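Local coordinates for protein RmpA (Streptococcus mutans, PDB 3BJV) that probably acts as the IIA component of an ascorbate phosphotransferase system, passing on phosphate for sugar uptake coupled to phosphorylation, at residues L33-I47 with P67-S81. Numbering follows the deposited sequence.
Sequences LIESGAVKPEYYNAI and PHARPEAGVQRDAFS
Val-39 and Val-75 form a single beta bridge that ties the linker between helices 22-36 and 42-54 to the loop entering strand 79-85, within the alpha/beta sandwich of this IIA protein. Lys-40 N donates to Gly-74 O at 2.6 Å, nearly straight (170°). Ala-38 O accepts twice, from Gln-76 N and, on a lone pair, from Arg-77 N. Two glycines suit the turns: Gly-37, with positive phi, closes helix 22-36 in a Schellman motif, and Gly-74 lets Lys-40 and Glu-42 come close.

Tyr-43 CB starts 3.8 Å from Ala-73 O; CG, anti to the backbone N (chi1 -162°), then carries the ring toward Ala-69. The Ala-73 carbonyl, in the ring plane, meets the edge at CD1, while Val-39 CG1 lies over one face, offset toward the rim. The valine branch Val-75 CG2 reaches Tyr-43 CE1 at 3.4 Å, and the short methyl Ala-69 CB lets it approach to 3.6 Å. Ala-46 CB continues this apolar seam to Ala-73 CB, 3.7 Å away. Tyr-43 CZ nears both Val-75 CG2 and Ala-69 N. The buried hydroxyl bonds Leu-103 O on strand 96-104; separately, Ala-69 N donates to Tyr-43 OH at 3.1 Å.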
ATOM      1  N   LEU A  33     -19.443   9.253   1.105  1.00  8.92           N
ATOM      2  CA  LEU A  33     -18.494  10.216   0.545  1.00 10.18           C
ATOM      3  C   LEU A  33     -19.026  11.074  -0.627  1.00 11.10           C
ATOM      4  O   LEU A  33     -18.558  12.194  -0.857  1.00 12.19           O
ATOM      5  CB  LEU A  33     -17.258   9.474   0.025  1.00 10.06           C
ATOM      6  CG  LEU A  33     -16.510   8.646   1.040  1.00 10.14           C
ATOM      7  CD1 LEU A  33     -15.272   7.986   0.381  1.00 10.91           C
ATOM      8  CD2 LEU A  33     -16.154   9.549   2.214  1.00  8.48           C
ATOM      9  N   ILE A  34     -19.948  10.525  -1.406  1.00 10.91           N
ATOM     10  CA  ILE A  34     -20.740  11.342  -2.302  1.00 11.18           C
ATOM     11  C   ILE A  34     -21.600  12.348  -1.459  1.00 12.42           C
ATOM     12  O   ILE A  34     -21.605  13.541  -1.745  1.00 12.60           O
ATOM     13  CB  ILE A  34     -21.656  10.502  -3.152  1.00  9.82           C
ATOM     14  CG1 ILE A  34     -20.849   9.615  -4.090  1.00  9.31           C
ATOM     15  CG2 ILE A  34     -22.543  11.394  -3.904  1.00  9.67           C
ATOM     16  CD1 ILE A  34     -21.612   8.363  -4.519  1.00  7.94           C
ATOM     17  N   GLU A  35     -22.304  11.876  -0.429  1.00 11.56           N
ATOM     18  CA  GLU A  35     -23.103  12.793   0.367  1.00 11.84           C
ATOM     19  C   GLU A  35     -22.285  13.930   1.003  1.00 11.92           C
ATOM     20  O   GLU A  35     -22.686  15.079   0.983  1.00 11.88           O
ATOM     21  CB  GLU A  35     -23.908  12.040   1.405  1.00 11.85           C
ATOM     22  CG  GLU A  35     -24.916  11.099   0.795  1.00 12.62           C
ATOM     23  CD  GLU A  35     -25.339   9.997   1.752  1.00 17.18           C
ATOM     24  OE1 GLU A  35     -24.847   9.925   2.908  1.00 18.72           O
ATOM     25  OE2 GLU A  35     -26.199   9.188   1.345  1.00 20.76           O
ATOM     26  N   SER A  36     -21.109  13.633   1.535  1.00 12.01           N
ATOM     27  CA  SER A  36     -20.309  14.708   2.057  1.00 11.19           C
ATOM     28  C   SER A  36     -19.657  15.584   1.020  1.00 11.00           C
ATOM     29  O   SER A  36     -19.147  16.626   1.393  1.00 12.14           O
ATOM     30  CB  SER A  36     -19.266  14.176   3.034  1.00 11.01           C
ATOM     31  OG  SER A  36     -18.323  13.400   2.364  1.00 12.99           O
ATOM     32  N   GLY A  37     -19.639  15.189  -0.256  1.00 10.19           N
ATOM     33  CA  GLY A  37     -18.866  15.945  -1.265  1.00  9.25           C
ATOM     34  C   GLY A  37     -17.359  15.630  -1.321  1.00  9.69           C
ATOM     35  O   GLY A  37     -16.608  16.288  -2.023  1.00  9.82           O
ATOM     36  N   ALA A  38     -16.902  14.580  -0.632  1.00 10.16           N
ATOM     37  CA  ALA A  38     -15.521  14.126  -0.799  1.00  9.64           C
ATOM     38  C   ALA A  38     -15.263  13.643  -2.218  1.00 10.09           C
ATOM     39  O   ALA A  38     -14.197  13.887  -2.758  1.00 10.44           O
ATOM     40  CB  ALA A  38     -15.167  13.070   0.202  1.00  8.92           C
ATOM     41  N   VAL A  39     -16.233  12.962  -2.823  1.00 10.04           N
ATOM     42  CA  VAL A  39     -16.085  12.509  -4.192  1.00 10.64           C
ATOM     43  C   VAL A  39     -17.284  12.941  -5.052  1.00 11.34           C
ATOM     44  O   VAL A  39     -18.361  13.172  -4.518  1.00 10.82           O
ATOM     45  CB  VAL A  39     -15.888  10.970  -4.319  1.00  9.77           C
ATOM     46  CG1 VAL A  39     -14.635  10.539  -3.667  1.00  9.52           C
ATOM     47  CG2 VAL A  39     -17.112  10.161  -3.760  1.00 10.42           C
ATOM     48  N   LYS A  40     -17.072  13.068  -6.368  1.00 11.56           N
ATOM     49  CA  LYS A  40     -18.180  13.243  -7.305  1.00 13.34           C
ATOM     50  C   LYS A  40     -18.933  11.913  -7.430  1.00 12.56           C
ATOM     51  O   LYS A  40     -18.374  10.866  -7.106  1.00 12.79           O
ATOM     52  CB  LYS A  40     -17.669  13.700  -8.666  1.00 13.67           C
ATOM     53  CG  LYS A  40     -17.172  15.162  -8.690  1.00 16.41           C
ATOM     54  CD  LYS A  40     -16.670  15.542 -10.090  1.00 16.97           C
ATOM     55  CE  LYS A  40     -15.819  16.852 -10.072  1.00 21.14           C
ATOM     56  NZ  LYS A  40     -15.357  17.372 -11.449  1.00 21.05           N
ATOM     57  N   PRO A  41     -20.199  11.951  -7.868  1.00 11.88           N
ATOM     58  CA  PRO A  41     -21.001  10.753  -8.125  1.00 12.13           C
ATOM     59  C   PRO A  41     -20.350   9.689  -9.044  1.00 13.54           C
ATOM     60  O   PRO A  41     -20.605   8.515  -8.849  1.00 14.79           O
ATOM     61  CB  PRO A  41     -22.270  11.328  -8.787  1.00 11.84           C
ATOM     62  CG  PRO A  41     -22.380  12.675  -8.234  1.00 11.81           C
ATOM     63  CD  PRO A  41     -20.982  13.184  -8.081  1.00 11.82           C
ATOM     64  N   GLU A  42     -19.536  10.106 -10.017  1.00 12.91           N
ATOM     65  CA  GLU A  42     -18.940   9.245 -10.991  1.00 14.03           C
ATOM     66  C   GLU A  42     -17.947   8.301 -10.380  1.00 12.59           C
ATOM     67  O   GLU A  42     -17.592   7.342 -11.022  1.00 12.89           O
ATOM     68  CB  GLU A  42     -18.165  10.072 -12.041  1.00 14.23           C
ATOM     69  CG  GLU A  42     -16.989  10.881 -11.459  1.00 15.41           C
ATOM     70  CD  GLU A  42     -16.328  11.830 -12.461  1.00 18.47           C
ATOM     71  OE1 GLU A  42     -15.898  11.366 -13.563  1.00 20.73           O
ATOM     72  OE2 GLU A  42     -16.251  13.060 -12.143  1.00 27.02           O
ATOM     73  N   TYR A  43     -17.461   8.609  -9.183  1.00 11.81           N
ATOM     74  CA  TYR A  43     -16.462   7.797  -8.472  1.00 11.24           C
ATOM     75  C   TYR A  43     -16.931   6.366  -8.281  1.00 10.52           C
ATOM     76  O   TYR A  43     -16.184   5.436  -8.454  1.00 11.30           O
ATOM     77  CB  TYR A  43     -16.128   8.407  -7.089  1.00 10.26           C
ATOM     78  CG  TYR A  43     -14.820   7.905  -6.478  1.00  8.90           C
ATOM     79  CD1 TYR A  43     -13.589   8.091  -7.128  1.00  9.66           C
ATOM     80  CD2 TYR A  43     -14.816   7.231  -5.262  1.00  9.49           C
ATOM     81  CE1 TYR A  43     -12.395   7.619  -6.566  1.00  8.44           C
ATOM     82  CE2 TYR A  43     -13.643   6.788  -4.690  1.00  7.43           C
ATOM     83  CZ  TYR A  43     -12.445   6.969  -5.346  1.00  7.50           C
ATOM     84  OH  TYR A  43     -11.305   6.526  -4.744  1.00  8.44           O
ATOM     85  N   TYR A  44     -18.198   6.236  -7.965  1.00 11.08           N
ATOM     86  CA  TYR A  44     -18.914   4.996  -7.903  1.00 12.08           C
ATOM     87  C   TYR A  44     -18.878   4.182  -9.197  1.00 12.13           C
ATOM     88  O   TYR A  44     -18.486   3.021  -9.156  1.00 13.51           O
ATOM     89  CB  TYR A  44     -20.357   5.290  -7.440  1.00 13.41           C
ATOM     90  CG  TYR A  44     -21.319   4.137  -7.569  1.00 13.86           C
ATOM     91  CD1 TYR A  44     -21.125   2.936  -6.893  1.00 13.23           C
ATOM     92  CD2 TYR A  44     -22.419   4.263  -8.373  1.00 16.19           C
ATOM     93  CE1 TYR A  44     -22.033   1.864  -7.057  1.00 14.64           C
ATOM     94  CE2 TYR A  44     -23.312   3.246  -8.535  1.00 17.97           C
ATOM     95  CZ  TYR A  44     -23.122   2.051  -7.892  1.00 17.29           C
ATOM     96  OH  TYR A  44     -24.082   1.091  -8.111  1.00 20.03           O
ATOM     97  N   ASN A  45     -19.295   4.766 -10.321  1.00 11.75           N
ATOM     98  CA  ASN A  45     -19.292   4.076 -11.608  1.00 10.79           C
ATOM     99  C   ASN A  45     -17.866   3.626 -11.932  1.00 10.42           C
ATOM    100  O   ASN A  45     -17.657   2.520 -12.442  1.00 10.67           O
ATOM    101  CB  ASN A  45     -19.862   4.992 -12.739  1.00 10.21           C
ATOM    102  CG  ASN A  45     -19.790   4.334 -14.147  1.00 10.06           C
ATOM    103  OD1 ASN A  45     -18.881   4.597 -14.927  1.00 10.37           O
ATOM    104  ND2 ASN A  45     -20.742   3.474 -14.457  1.00 10.55           N
ATOM    105  N   ALA A  46     -16.888   4.478 -11.619  1.00  9.41           N
ATOM    106  CA  ALA A  46     -15.474   4.141 -11.868  1.00  9.43           C
ATOM    107  C   ALA A  46     -14.983   2.886 -11.145  1.00  9.19           C
ATOM    108  O   ALA A  46     -14.231   2.105 -11.722  1.00 10.50           O
ATOM    109  CB  ALA A  46     -14.553   5.306 -11.571  1.00  8.42           C
ATOM    110  N   ILE A  47     -15.384   2.711  -9.890  1.00  9.46           N
ATOM    111  CA  ILE A  47     -14.885   1.607  -9.061  1.00  8.46           C
ATOM    112  C   ILE A  47     -15.453   0.369  -9.682  1.00  9.41           C
ATOM    113  O   ILE A  47     -14.726  -0.601  -9.883  1.00  9.68           O
ATOM    114  CB  ILE A  47     -15.282   1.756  -7.548  1.00  8.19           C
ATOM    115  CG1 ILE A  47     -14.380   2.769  -6.858  1.00  5.40           C
ATOM    116  CG2 ILE A  47     -15.055   0.486  -6.779  1.00  6.10           C
ATOM    117  CD1 ILE A  47     -15.051   3.384  -5.587  1.00  8.04           C
ATOM    118  N   PRO A  67     -12.160  -0.227  -1.407  1.00  9.74           N
ATOM    119  CA  PRO A  67     -12.559   0.182  -2.765  1.00  8.67           C
ATOM    120  C   PRO A  67     -12.113   1.634  -3.077  1.00  8.02           C
ATOM    121  O   PRO A  67     -12.273   2.536  -2.226  1.00  7.63           O
ATOM    122  CB  PRO A  67     -14.090   0.118  -2.723  1.00  9.04           C
ATOM    123  CG  PRO A  67     -14.464  -0.531  -1.435  1.00  8.90           C
ATOM    124  CD  PRO A  67     -13.310  -0.460  -0.515  1.00  9.70           C
ATOM    125  N   HIS A  68     -11.515   1.829  -4.245  1.00  6.81           N
ATOM    126  CA  HIS A  68     -11.059   3.140  -4.722  1.00  7.83           C
ATOM    127  C   HIS A  68     -10.867   3.143  -6.251  1.00  9.27           C
ATOM    128  O   HIS A  68     -10.936   2.103  -6.919  1.00  9.61           O
ATOM    129  CB  HIS A  68      -9.751   3.548  -4.070  1.00  6.80           C
ATOM    130  CG  HIS A  68      -8.607   2.660  -4.427  1.00  6.11           C
ATOM    131  ND1 HIS A  68      -8.495   1.362  -3.970  1.00  4.16           N
ATOM    132  CD2 HIS A  68      -7.528   2.875  -5.209  1.00  5.90           C
ATOM    133  CE1 HIS A  68      -7.404   0.812  -4.466  1.00  5.43           C
ATOM    134  NE2 HIS A  68      -6.808   1.704  -5.239  1.00  7.95           N
ATOM    135  N   ALA A  69     -10.645   4.334  -6.793  1.00 10.72           N
ATOM    136  CA  ALA A  69     -10.332   4.538  -8.189  1.00 11.55           C
ATOM    137  C   ALA A  69      -9.247   5.640  -8.220  1.00 13.50           C
ATOM    138  O   ALA A  69      -8.857   6.151  -7.172  1.00 12.07           O
ATOM    139  CB  ALA A  69     -11.578   4.965  -8.922  1.00 10.64           C
ATOM    140  N   ARG A  70      -8.764   5.988  -9.419  1.00 15.44           N
ATOM    141  CA  ARG A  70      -7.772   7.070  -9.624  1.00 18.93           C
ATOM    142  C   ARG A  70      -8.367   8.385  -9.104  1.00 16.53           C
ATOM    143  O   ARG A  70      -9.567   8.523  -9.150  1.00 16.80           O
ATOM    144  CB  ARG A  70      -7.455   7.253 -11.138  1.00 18.44           C
ATOM    145  CG  ARG A  70      -7.069   5.971 -11.911  1.00 24.12           C
ATOM    146  CD  ARG A  70      -6.473   6.293 -13.311  1.00 25.62           C
ATOM    147  NE  ARG A  70      -7.380   7.023 -14.232  1.00 39.81           N
ATOM    148  CZ  ARG A  70      -6.997   7.562 -15.415  1.00 44.44           C
ATOM    149  NH1 ARG A  70      -5.722   7.454 -15.836  1.00 45.14           N
ATOM    150  NH2 ARG A  70      -7.879   8.216 -16.192  1.00 42.41           N
ATOM    151  N   PRO A  71      -7.531   9.342  -8.613  1.00 16.21           N
ATOM    152  CA  PRO A  71      -8.012  10.694  -8.251  1.00 15.13           C
ATOM    153  C   PRO A  71      -8.804  11.378  -9.355  1.00 15.07           C
ATOM    154  O   PRO A  71      -9.773  12.057  -9.046  1.00 14.14           O
ATOM    155  CB  PRO A  71      -6.737  11.469  -7.961  1.00 14.11           C
ATOM    156  CG  PRO A  71      -5.754  10.435  -7.557  1.00 15.99           C
ATOM    157  CD  PRO A  71      -6.086   9.189  -8.315  1.00 16.41           C
ATOM    158  N   GLU A  72      -8.444  11.141 -10.610  1.00 14.94           N
ATOM    159  CA  GLU A  72      -9.065  11.820 -11.742  1.00 17.44           C
ATOM    160  C   GLU A  72     -10.510  11.401 -11.942  1.00 16.45           C
ATOM    161  O   GLU A  72     -11.269  12.121 -12.551  1.00 17.82           O
ATOM    162  CB  GLU A  72      -8.297  11.566 -13.070  1.00 17.49           C
ATOM    163  CG  GLU A  72      -6.873  12.127 -13.062  1.00 23.80           C
ATOM    164  CD  GLU A  72      -5.917  11.246 -12.263  1.00 29.38           C
ATOM    165  OE1 GLU A  72      -6.340  10.103 -11.955  1.00 32.54           O
ATOM    166  OE2 GLU A  72      -4.776  11.685 -11.933  1.00 29.67           O
ATOM    167  N   ALA A  73     -10.875  10.227 -11.465  1.00 15.48           N
ATOM    168  CA  ALA A  73     -12.276   9.768 -11.522  1.00 14.89           C
ATOM    169  C   ALA A  73     -13.213  10.442 -10.468  1.00 13.25           C
ATOM    170  O   ALA A  73     -14.173   9.866 -10.042  1.00 13.81           O
ATOM    171  CB  ALA A  73     -12.325   8.230 -11.411  1.00 14.55           C
ATOM    172  N   GLY A  74     -12.919  11.661 -10.046  1.00 12.93           N
ATOM    173  CA  GLY A  74     -13.876  12.449  -9.263  1.00 11.67           C
ATOM    174  C   GLY A  74     -13.622  12.608  -7.771  1.00 11.75           C
ATOM    175  O   GLY A  74     -14.572  12.911  -7.019  1.00 13.92           O
ATOM    176  N   VAL A  75     -12.381  12.465  -7.328  1.00  9.80           N
ATOM    177  CA  VAL A  75     -12.050  12.814  -5.972  1.00 10.60           C
ATOM    178  C   VAL A  75     -11.887  14.345  -5.875  1.00 11.61           C
ATOM    179  O   VAL A  75     -11.134  14.913  -6.667  1.00 11.34           O
ATOM    180  CB  VAL A  75     -10.761  12.072  -5.466  1.00 10.82           C
ATOM    181  CG1 VAL A  75     -10.363  12.530  -4.024  1.00  8.76           C
ATOM    182  CG2 VAL A  75     -10.940  10.503  -5.564  1.00 10.26           C
ATOM    183  N   GLN A  76     -12.618  14.975  -4.933  1.00 11.63           N
ATOM    184  CA  GLN A  76     -12.514  16.378  -4.574  1.00 13.30           C
ATOM    185  C   GLN A  76     -11.602  16.535  -3.416  1.00 13.32           C
ATOM    186  O   GLN A  76     -10.848  17.469  -3.330  1.00 13.71           O
ATOM    187  CB  GLN A  76     -13.847  16.946  -4.096  1.00 13.93           C
ATOM    188  CG  GLN A  76     -15.067  16.619  -4.968  1.00 20.03           C
ATOM    189  CD  GLN A  76     -15.246  17.599  -6.067  1.00 26.26           C
ATOM    190  OE1 GLN A  76     -14.274  17.978  -6.744  1.00 32.72           O
ATOM    191  NE2 GLN A  76     -16.491  18.035  -6.276  1.00 29.92           N
ATOM    192  N   ARG A  77     -11.717  15.639  -2.461  1.00 14.31           N
ATOM    193  CA  ARG A  77     -10.828  15.729  -1.330  1.00 14.92           C
ATOM    194  C   ARG A  77     -10.583  14.360  -0.699  1.00 13.01           C
ATOM    195  O   ARG A  77     -11.344  13.409  -0.949  1.00 11.84           O
ATOM    196  CB  ARG A  77     -11.373  16.743  -0.315  1.00 16.41           C
ATOM    197  CG  ARG A  77     -12.658  16.341   0.303  1.00 18.20           C
ATOM    198  CD  ARG A  77     -13.017  17.357   1.356  1.00 25.73           C
ATOM    199  NE  ARG A  77     -13.821  16.723   2.401  1.00 27.45           N
ATOM    200  CZ  ARG A  77     -15.144  16.841   2.469  1.00 28.93           C
ATOM    201  NH1 ARG A  77     -15.798  17.596   1.540  1.00 23.49           N
ATOM    202  NH2 ARG A  77     -15.797  16.235   3.471  1.00 22.88           N
ATOM    203  N   ASP A  78      -9.496  14.292   0.082  1.00 10.91           N
ATOM    204  CA  ASP A  78      -9.038  13.041   0.746  1.00 10.11           C
ATOM    205  C   ASP A  78     -10.076  12.605   1.799  1.00  8.63           C
ATOM    206  O   ASP A  78     -10.540  13.411   2.560  1.00  8.23           O
ATOM    207  CB  ASP A  78      -7.671  13.247   1.409  1.00  9.19           C
ATOM    208  CG  ASP A  78      -6.580  13.408   0.424  1.00 12.37           C
ATOM    209  OD1 ASP A  78      -6.339  12.504  -0.431  1.00 15.40           O
ATOM    210  OD2 ASP A  78      -5.955  14.469   0.472  1.00 15.29           O
ATOM    211  N   ALA A  79     -10.487  11.354   1.800  1.00  8.55           N
ATOM    212  CA  ALA A  79     -11.529  10.922   2.773  1.00  7.96           C
ATOM    213  C   ALA A  79     -11.574   9.444   2.777  1.00  7.29           C
ATOM    214  O   ALA A  79     -11.023   8.819   1.860  1.00  7.15           O
ATOM    215  CB  ALA A  79     -12.907  11.496   2.415  1.00  6.95           C
ATOM    216  N   PHE A  80     -12.214   8.909   3.811  1.00  6.66           N
ATOM    217  CA  PHE A  80     -12.401   7.498   4.011  1.00  7.32           C
ATOM    218  C   PHE A  80     -13.827   7.252   4.470  1.00  7.55           C
ATOM    219  O   PHE A  80     -14.411   8.114   5.090  1.00  5.40           O
ATOM    220  CB  PHE A  80     -11.514   6.985   5.151  1.00  7.37           C
ATOM    221  CG  PHE A  80     -10.051   7.194   4.963  1.00  8.53           C
ATOM    222  CD1 PHE A  80      -9.416   8.319   5.497  1.00 12.55           C
ATOM    223  CD2 PHE A  80      -9.268   6.224   4.324  1.00 12.97           C
ATOM    224  CE1 PHE A  80      -8.044   8.496   5.351  1.00 13.37           C
ATOM    225  CE2 PHE A  80      -7.854   6.384   4.201  1.00 12.54           C
ATOM    226  CZ  PHE A  80      -7.262   7.499   4.724  1.00 12.06           C
ATOM    227  N   SER A  81     -14.352   6.048   4.196  1.00  7.97           N
ATOM    228  CA  SER A  81     -15.511   5.545   4.904  1.00  8.66           C
ATOM    229  C   SER A  81     -15.266   4.101   5.427  1.00  8.62           C
ATOM    230  O   SER A  81     -14.314   3.451   5.083  1.00  9.30           O
ATOM    231  CB  SER A  81     -16.724   5.561   4.001  1.00  9.09           C
ATOM    232  OG  SER A  81     -16.595   4.514   3.062  1.00 13.98           O
TER